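Local coordinates for esterase (Xanthomonas oryzae pv. oryzae, PDB 3H2G), which is an esterase that degrades rice cell walls, contributes to bacterial virulence and probably hydrolyses esters by the serine mechanism of alpha/beta hydrolases, at residues Tyr138-Ser143 and His244-Ile249; Gly231-Ser236 and Pro267-Lys272. All blocks are in the same frame, centred on the assembly; numbering follows the deposited sequence.

Interaction 1. Residues Tyr138-Ser143 and His244-Ile249; sequences YLHSAS and HTYKNI
With CG anti to the backbone N (chi1 -178°), the imidazole of His140 extends toward the end of helix 231-246, where Thr245 turns its methyl CG2 away from its own backbone N to meet it. The meeting joins two helix ends in an alpha/beta-hydrolase fold: His140 is the N-cap residue of helix 141-162, and Thr245 and Tyr246 are the last two residues of helix 231-246. Thr245 CG2 sits over one face of the His140 imidazole in a CH-pi contact, 3.8 Å from the ring centroid and 16° off the normal, while the backbone N of Ala142 lies over the opposite face. Tyr246 reaches the same ring from its edge, its OH 3.3 Å from CD2 of His140; the two ring planes stand at 78°, in an oblique pairing. That hydroxyl is hydrogen-bonded to Asn317 ND2, and the side chain of the same asparagine also receives the N-H of Ser141. A hydrogen bond of 2.8 Å between ND1 of His140 and OG of Ser143 helps to set the rotation of the imidazole. Thr245 OG1 is hydrogen-bonded to Ala241 O in its own helix. A single water bridges the segments as well, donating to Tyr138 O at 2.8 Å and lying 3.0 Å from Thr245 OG1.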
ATOM      1  N   TYR A 138       9.652  -3.136  -3.490  1.00  4.68           N
ATOM      2  CA  TYR A 138       8.353  -3.732  -3.201  1.00  4.20           C
ATOM      3  C   TYR A 138       8.342  -4.442  -1.841  1.00  4.67           C
ATOM      4  O   TYR A 138       9.214  -5.254  -1.549  1.00  4.70           O
ATOM      5  CB  TYR A 138       8.006  -4.716  -4.328  1.00  4.38           C
ATOM      6  CG  TYR A 138       6.634  -5.351  -4.256  1.00  5.04           C
ATOM      7  CD1 TYR A 138       5.486  -4.572  -4.111  1.00  5.92           C
ATOM      8  CD2 TYR A 138       6.482  -6.732  -4.384  1.00  4.26           C
ATOM      9  CE1 TYR A 138       4.216  -5.155  -4.098  1.00  5.76           C
ATOM     10  CE2 TYR A 138       5.216  -7.323  -4.374  1.00  4.29           C
ATOM     11  CZ  TYR A 138       4.091  -6.529  -4.230  1.00  5.52           C
ATOM     12  OH  TYR A 138       2.841  -7.112  -4.214  1.00  5.01           O
ATOM     13  N   LEU A 139       7.353  -4.107  -1.013  1.00  5.25           N
ATOM     14  CA  LEU A 139       7.184  -4.705   0.311  1.00  5.54           C
ATOM     15  C   LEU A 139       8.358  -4.506   1.272  1.00  7.00           C
ATOM     16  O   LEU A 139       8.584  -5.323   2.173  1.00  6.46           O
ATOM     17  CB  LEU A 139       6.866  -6.199   0.165  1.00  6.37           C
ATOM     18  CG  LEU A 139       5.546  -6.474  -0.570  1.00  6.81           C
ATOM     19  CD1 LEU A 139       5.403  -7.964  -0.866  1.00  8.44           C
ATOM     20  CD2 LEU A 139       4.383  -5.975   0.278  1.00  8.31           C
ATOM     21  N   HIS A 140       9.093  -3.414   1.078  1.00  5.58           N
ATOM     22  CA  HIS A 140      10.228  -3.078   1.933  1.00  5.98           C
ATOM     23  C   HIS A 140       9.738  -2.056   2.959  1.00  4.23           C
ATOM     24  O   HIS A 140       9.602  -0.871   2.657  1.00  5.41           O
ATOM     25  CB  HIS A 140      11.364  -2.481   1.096  1.00  5.86           C
ATOM     26  CG  HIS A 140      12.589  -2.152   1.888  1.00  6.54           C
ATOM     27  ND1 HIS A 140      13.136  -0.887   1.919  1.00  8.19           N
ATOM     28  CD2 HIS A 140      13.380  -2.922   2.672  1.00  7.80           C
ATOM     29  CE1 HIS A 140      14.211  -0.893   2.688  1.00  8.19           C
ATOM     30  NE2 HIS A 140      14.381  -2.116   3.158  1.00  6.36           N
ATOM     31  N   SER A 141       9.469  -2.529   4.172  1.00  5.32           N
ATOM     32  CA  SER A 141       8.957  -1.689   5.248  1.00  4.81           C
ATOM     33  C   SER A 141       9.647  -0.341   5.437  1.00  5.41           C
ATOM     34  O   SER A 141       8.984   0.696   5.512  1.00  4.85           O
ATOM     35  CB  SER A 141       8.995  -2.463   6.569  1.00  4.86           C
ATOM     36  OG  SER A 141       8.285  -3.686   6.459  1.00  7.04           O
ATOM     37  N   ALA A 142      10.974  -0.350   5.513  1.00  5.81           N
ATOM     38  CA  ALA A 142      11.724   0.883   5.735  1.00  6.35           C
ATOM     39  C   ALA A 142      11.511   1.984   4.701  1.00  5.52           C
ATOM     40  O   ALA A 142      11.260   3.133   5.070  1.00  6.26           O
ATOM     41  CB  ALA A 142      13.213   0.572   5.857  1.00  5.31           C
ATOM     42  N   SER A 143      11.615   1.651   3.416  1.00  5.74           N
ATOM     43  CA  SER A 143      11.446   2.661   2.373  1.00  5.17           C
ATOM     44  C   SER A 143       9.981   2.985   2.081  1.00  6.42           C
ATOM     45  O   SER A 143       9.672   4.055   1.561  1.00  6.06           O
ATOM     46  CB  SER A 143      12.179   2.247   1.086  1.00  4.19           C
ATOM     47  OG  SER A 143      11.682   1.031   0.564  1.00  7.17           O
ATOM     48  N   HIS A 244      17.051  -6.611  -5.490  1.00  6.46           N
ATOM     49  CA  HIS A 244      17.551  -5.250  -5.699  1.00  7.88           C
ATOM     50  C   HIS A 244      17.878  -4.597  -4.360  1.00  7.26           C
ATOM     51  O   HIS A 244      18.931  -3.982  -4.184  1.00  5.74           O
ATOM     52  CB  HIS A 244      16.506  -4.376  -6.400  1.00  9.47           C
ATOM     53  CG  HIS A 244      16.304  -4.692  -7.849  1.00 13.67           C
ATOM     54  ND1 HIS A 244      17.341  -4.739  -8.756  1.00 16.74           N
ATOM     55  CD2 HIS A 244      15.173  -4.915  -8.560  1.00 15.06           C
ATOM     56  CE1 HIS A 244      16.857  -4.976  -9.962  1.00 19.31           C
ATOM     57  NE2 HIS A 244      15.544  -5.087  -9.871  1.00 18.27           N
ATOM     58  N   THR A 245      16.951  -4.732  -3.420  1.00  6.98           N
ATOM     59  CA  THR A 245      17.093  -4.137  -2.098  1.00  8.25           C
ATOM     60  C   THR A 245      18.201  -4.739  -1.239  1.00  8.91           C
ATOM     61  O   THR A 245      19.040  -4.012  -0.707  1.00 10.56           O
ATOM     62  CB  THR A 245      15.763  -4.239  -1.313  1.00  8.81           C
ATOM     63  OG1 THR A 245      14.712  -3.628  -2.074  1.00  8.69           O
ATOM     64  CG2 THR A 245      15.881  -3.544   0.045  1.00  6.67           C
ATOM     65  N   TYR A 246      18.209  -6.063  -1.110  1.00  8.57           N
ATOM     66  CA  TYR A 246      19.198  -6.735  -0.271  1.00  9.13           C
ATOM     67  C   TYR A 246      20.393  -7.344  -0.988  1.00  9.95           C
ATOM     68  O   TYR A 246      21.398  -7.660  -0.349  1.00  9.15           O
ATOM     69  CB  TYR A 246      18.516  -7.813   0.577  1.00  8.29           C
ATOM     70  CG  TYR A 246      17.495  -7.261   1.538  1.00  7.14           C
ATOM     71  CD1 TYR A 246      16.133  -7.285   1.230  1.00  5.64           C
ATOM     72  CD2 TYR A 246      17.891  -6.679   2.744  1.00  9.01           C
ATOM     73  CE1 TYR A 246      15.190  -6.740   2.098  1.00  5.14           C
ATOM     74  CE2 TYR A 246      16.954  -6.132   3.622  1.00  8.84           C
ATOM     75  CZ  TYR A 246      15.607  -6.166   3.293  1.00  8.10           C
ATOM     76  OH  TYR A 246      14.679  -5.628   4.159  1.00  7.74           O
ATOM     77  N   LYS A 247      20.276  -7.522  -2.300  1.00 10.28           N
ATOM     78  CA  LYS A 247      21.356  -8.084  -3.107  1.00 11.40           C
ATOM     79  C   LYS A 247      21.939  -9.345  -2.482  1.00 10.94           C
ATOM     80  O   LYS A 247      23.161  -9.512  -2.422  1.00 11.28           O
ATOM     81  CB  LYS A 247      22.458  -7.033  -3.287  1.00 13.44           C
ATOM     82  CG  LYS A 247      21.997  -5.805  -4.061  1.00 17.83           C
ATOM     83  CD  LYS A 247      23.097  -4.768  -4.185  1.00 21.20           C
ATOM     84  CE  LYS A 247      22.732  -3.716  -5.222  1.00 23.99           C
ATOM     85  NZ  LYS A 247      21.407  -3.093  -4.953  1.00 26.41           N
ATOM     86  N   ASN A 248      21.069 -10.245  -2.033  1.00  8.69           N
ATOM     87  CA  ASN A 248      21.534 -11.467  -1.388  1.00  8.97           C
ATOM     88  C   ASN A 248      20.801 -12.740  -1.799  1.00  6.77           C
ATOM     89  O   ASN A 248      20.852 -13.740  -1.088  1.00  7.20           O
ATOM     90  CB  ASN A 248      21.446 -11.307   0.134  1.00  8.37           C
ATOM     91  CG  ASN A 248      20.025 -11.092   0.616  1.00 10.53           C
ATOM     92  OD1 ASN A 248      19.084 -11.035  -0.184  1.00  7.28           O
ATOM     93  ND2 ASN A 248      19.858 -10.973   1.930  1.00 10.27           N
ATOM     94  N   ILE A 249      20.122 -12.715  -2.941  1.00  6.74           N
ATOM     95  CA  ILE A 249      19.398 -13.901  -3.384  1.00  6.11           C
ATOM     96  C   ILE A 249      20.075 -14.601  -4.555  1.00  7.49           C
ATOM     97  O   ILE A 249      20.284 -15.818  -4.517  1.00  6.50           O
ATOM     98  CB  ILE A 249      17.944 -13.560  -3.791  1.00  5.74           C
ATOM     99  CG1 ILE A 249      17.236 -12.845  -2.637  1.00  5.98           C
ATOM    100  CG2 ILE A 249      17.185 -14.845  -4.121  1.00  5.22           C
ATOM    101  CD1 ILE A 249      15.849 -12.338  -2.983  1.00  3.07           C
TER
HETATM  102  O   HOH W   1      12.026  -4.999  -1.638  1.00  6.95           O

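Interaction 2. Residues Gly231-Ser236 and Pro267-Lys272; sequences GILLGS and PLFPGK
Leu233 and Ser236, three residues apart in the first turns of helix 231-246, present the surface on which the ring of Phe269 rests. Ahead of Leu233, Ile232 directs its side chain elsewhere but contributes its carbonyl oxygen, which takes up both the backbone N and the hydroxyl of Ser236. Leu233 touches the aromatic ring chiefly through its backbone: its O lies 3.6 Å from CZ of Phe269, approaching obliquely. Its methyl CD2 is a looser neighbour, 4.4 Å from the same CZ, and the leucine also packs on Met278 and Phe279 of helix 275-280. At Ser236 the side chain itself takes part, with CB 3.5 Å from CE2 of Phe269 and the carbonyl carbon of the serine over one face of the ring, toward its rim. The opposite face is covered by CB of Leu268, the residue just before Phe269, which leaves the phenyl group between the helix and its own loop. Ser236 OG, anti to its carbonyl carbon (chi1 -65°), folds back along the helix and gives its proton to Ile232 O at 2.6 Å; it is also hydrogen-bonded to Tyr293 OH. Phe269 itself is followed by a cis peptide bond to Pro270, and its ring further meets Tyr237, Leu275 and Met278. No hydrogen bond spans the two segments. The contact is therefore apolar and buried: the serine hydroxyl is satisfied within the helix and by Tyr293, and the loop is held here by van der Waals contact of a phenyl ring with the serine CB and the helix backbone.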
ATOM      1  N   GLY A 231      -0.369 -15.026  -7.846  1.00  8.61           N
ATOM      2  CA  GLY A 231       0.879 -15.415  -7.209  1.00  8.23           C
ATOM      3  C   GLY A 231       2.155 -15.333  -8.030  1.00  7.87           C
ATOM      4  O   GLY A 231       3.202 -14.939  -7.510  1.00  7.85           O
ATOM      5  N   ILE A 232       2.093 -15.710  -9.302  1.00  7.10           N
ATOM      6  CA  ILE A 232       3.289 -15.656 -10.134  1.00  7.99           C
ATOM      7  C   ILE A 232       3.748 -14.213 -10.332  1.00  7.52           C
ATOM      8  O   ILE A 232       4.942 -13.923 -10.277  1.00  7.60           O
ATOM      9  CB  ILE A 232       3.049 -16.333 -11.498  1.00  9.27           C
ATOM     10  CG1 ILE A 232       2.859 -17.838 -11.281  1.00 13.24           C
ATOM     11  CG2 ILE A 232       4.227 -16.072 -12.436  1.00  8.94           C
ATOM     12  CD1 ILE A 232       2.702 -18.630 -12.551  1.00 17.11           C
ATOM     13  N   LEU A 233       2.795 -13.311 -10.539  1.00  6.50           N
ATOM     14  CA  LEU A 233       3.108 -11.898 -10.732  1.00  6.90           C
ATOM     15  C   LEU A 233       3.608 -11.248  -9.440  1.00  7.25           C
ATOM     16  O   LEU A 233       4.669 -10.625  -9.418  1.00  6.05           O
ATOM     17  CB  LEU A 233       1.868 -11.151 -11.238  1.00  8.33           C
ATOM     18  CG  LEU A 233       1.345 -11.538 -12.627  1.00  8.17           C
ATOM     19  CD1 LEU A 233      -0.005 -10.866 -12.876  1.00  8.84           C
ATOM     20  CD2 LEU A 233       2.356 -11.122 -13.690  1.00  8.87           C
ATOM     21  N   LEU A 234       2.842 -11.397  -8.362  1.00  6.63           N
ATOM     22  CA  LEU A 234       3.216 -10.810  -7.076  1.00  7.74           C
ATOM     23  C   LEU A 234       4.482 -11.448  -6.502  1.00  7.28           C
ATOM     24  O   LEU A 234       5.335 -10.761  -5.935  1.00  6.33           O
ATOM     25  CB  LEU A 234       2.054 -10.945  -6.085  1.00  7.94           C
ATOM     26  CG  LEU A 234       0.762 -10.248  -6.521  1.00 10.20           C
ATOM     27  CD1 LEU A 234      -0.358 -10.544  -5.534  1.00  9.91           C
ATOM     28  CD2 LEU A 234       1.003  -8.752  -6.623  1.00 10.20           C
ATOM     29  N   GLY A 235       4.602 -12.762  -6.652  1.00  6.11           N
ATOM     30  CA  GLY A 235       5.780 -13.450  -6.154  1.00  6.73           C
ATOM     31  C   GLY A 235       7.022 -13.005  -6.907  1.00  6.67           C
ATOM     32  O   GLY A 235       8.081 -12.807  -6.312  1.00  5.44           O
ATOM     33  N   SER A 236       6.897 -12.852  -8.223  1.00  5.39           N
ATOM     34  CA  SER A 236       8.027 -12.415  -9.041  1.00  4.70           C
ATOM     35  C   SER A 236       8.444 -10.993  -8.673  1.00  4.86           C
ATOM     36  O   SER A 236       9.634 -10.695  -8.573  1.00  4.13           O
ATOM     37  CB  SER A 236       7.669 -12.501 -10.527  1.00  5.52           C
ATOM     38  OG  SER A 236       7.461 -13.855 -10.908  1.00  7.56           O
ATOM     39  N   PRO A 267      13.060  -6.817 -15.949  1.00  7.89           N
ATOM     40  CA  PRO A 267      12.563  -5.584 -16.578  1.00  8.08           C
ATOM     41  C   PRO A 267      11.070  -5.300 -16.371  1.00  7.12           C
ATOM     42  O   PRO A 267      10.603  -4.199 -16.649  1.00  5.81           O
ATOM     43  CB  PRO A 267      12.893  -5.793 -18.058  1.00  8.96           C
ATOM     44  CG  PRO A 267      14.100  -6.687 -18.014  1.00 10.48           C
ATOM     45  CD  PRO A 267      13.729  -7.676 -16.941  1.00  8.73           C
ATOM     46  N   LEU A 268      10.325  -6.287 -15.882  1.00  7.18           N
ATOM     47  CA  LEU A 268       8.884  -6.126 -15.671  1.00  6.49           C
ATOM     48  C   LEU A 268       8.483  -5.563 -14.308  1.00  6.88           C
ATOM     49  O   LEU A 268       7.362  -5.074 -14.142  1.00  5.54           O
ATOM     50  CB  LEU A 268       8.178  -7.475 -15.829  1.00  7.61           C
ATOM     51  CG  LEU A 268       8.238  -8.233 -17.155  1.00  7.92           C
ATOM     52  CD1 LEU A 268       7.671  -9.635 -16.947  1.00  9.19           C
ATOM     53  CD2 LEU A 268       7.442  -7.476 -18.219  1.00  8.93           C
ATOM     54  N   PHE A 269       9.388  -5.617 -13.337  1.00  5.73           N
ATOM     55  CA  PHE A 269       9.042  -5.185 -11.988  1.00  5.84           C
ATOM     56  C   PHE A 269       9.928  -4.131 -11.331  1.00  5.21           C
ATOM     57  O   PHE A 269      10.864  -4.469 -10.609  1.00  5.12           O
ATOM     58  CB  PHE A 269       8.980  -6.426 -11.091  1.00  7.56           C
ATOM     59  CG  PHE A 269       7.995  -7.464 -11.563  1.00  6.47           C
ATOM     60  CD1 PHE A 269       6.625  -7.236 -11.461  1.00  6.74           C
ATOM     61  CD2 PHE A 269       8.436  -8.660 -12.123  1.00  7.65           C
ATOM     62  CE1 PHE A 269       5.704  -8.186 -11.909  1.00  7.96           C
ATOM     63  CE2 PHE A 269       7.524  -9.619 -12.576  1.00  6.53           C
ATOM     64  CZ  PHE A 269       6.156  -9.379 -12.467  1.00  7.86           C
ATOM     65  N   PRO A 270       9.635  -2.837 -11.555  1.00  4.69           N
ATOM     66  CA  PRO A 270       8.544  -2.298 -12.376  1.00  4.46           C
ATOM     67  C   PRO A 270       8.998  -2.135 -13.822  1.00  5.58           C
ATOM     68  O   PRO A 270      10.190  -2.217 -14.113  1.00  6.11           O
ATOM     69  CB  PRO A 270       8.251  -0.960 -11.708  1.00  5.03           C
ATOM     70  CG  PRO A 270       9.615  -0.501 -11.322  1.00  5.11           C
ATOM     71  CD  PRO A 270      10.251  -1.766 -10.749  1.00  4.67           C
ATOM     72  N   GLY A 271       8.052  -1.897 -14.725  1.00  6.04           N
ATOM     73  CA  GLY A 271       8.412  -1.741 -16.121  1.00  7.45           C
ATOM     74  C   GLY A 271       7.385  -1.010 -16.963  1.00  7.54           C
ATOM     75  O   GLY A 271       6.683  -0.122 -16.481  1.00  7.68           O
ATOM     76  N   LYS A 272       7.294  -1.401 -18.229  1.00  8.04           N
ATOM     77  CA  LYS A 272       6.379  -0.779 -19.179  1.00  8.76           C
ATOM     78  C   LYS A 272       4.959  -1.338 -19.158  1.00  8.15           C
ATOM     79  O   LYS A 272       4.110  -0.902 -19.936  1.00  7.29           O
ATOM     80  CB  LYS A 272       6.953  -0.906 -20.594  1.00  9.16           C
ATOM     81  CG  LYS A 272       8.311  -0.243 -20.776  1.00 12.75           C
ATOM     82  CD  LYS A 272       8.208   1.264 -20.592  1.00 15.93           C
ATOM     83  CE  LYS A 272       9.559   1.939 -20.751  1.00 19.12           C
ATOM     84  NZ  LYS A 272       9.451   3.415 -20.587  1.00 21.25           N
TER

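How the interactions relate
Both contacts draw on helix 231-246: interaction 2 uses its first turns and interaction 1 its last, with the centres about 14 Å apart. Along the chain the segments alternate, 138-143, 231-236, 244-249 and 267-272. The helix touches the start of helix 141-162 near its end and the loop between helices 261-264 and 275-280 near its start. The two contacts meet directly where OH of Tyr138 packs 3.4 Å from CD2 of Leu234. Tyr237, in the same helix, stacks on Tyr138 and also meets Phe269. Helix 231-246, itself in the helical region between strands 198-205 and 328-332, thereby packs both on the segment that follows strand 119-123 of the central sheet and on a later loop of its own region.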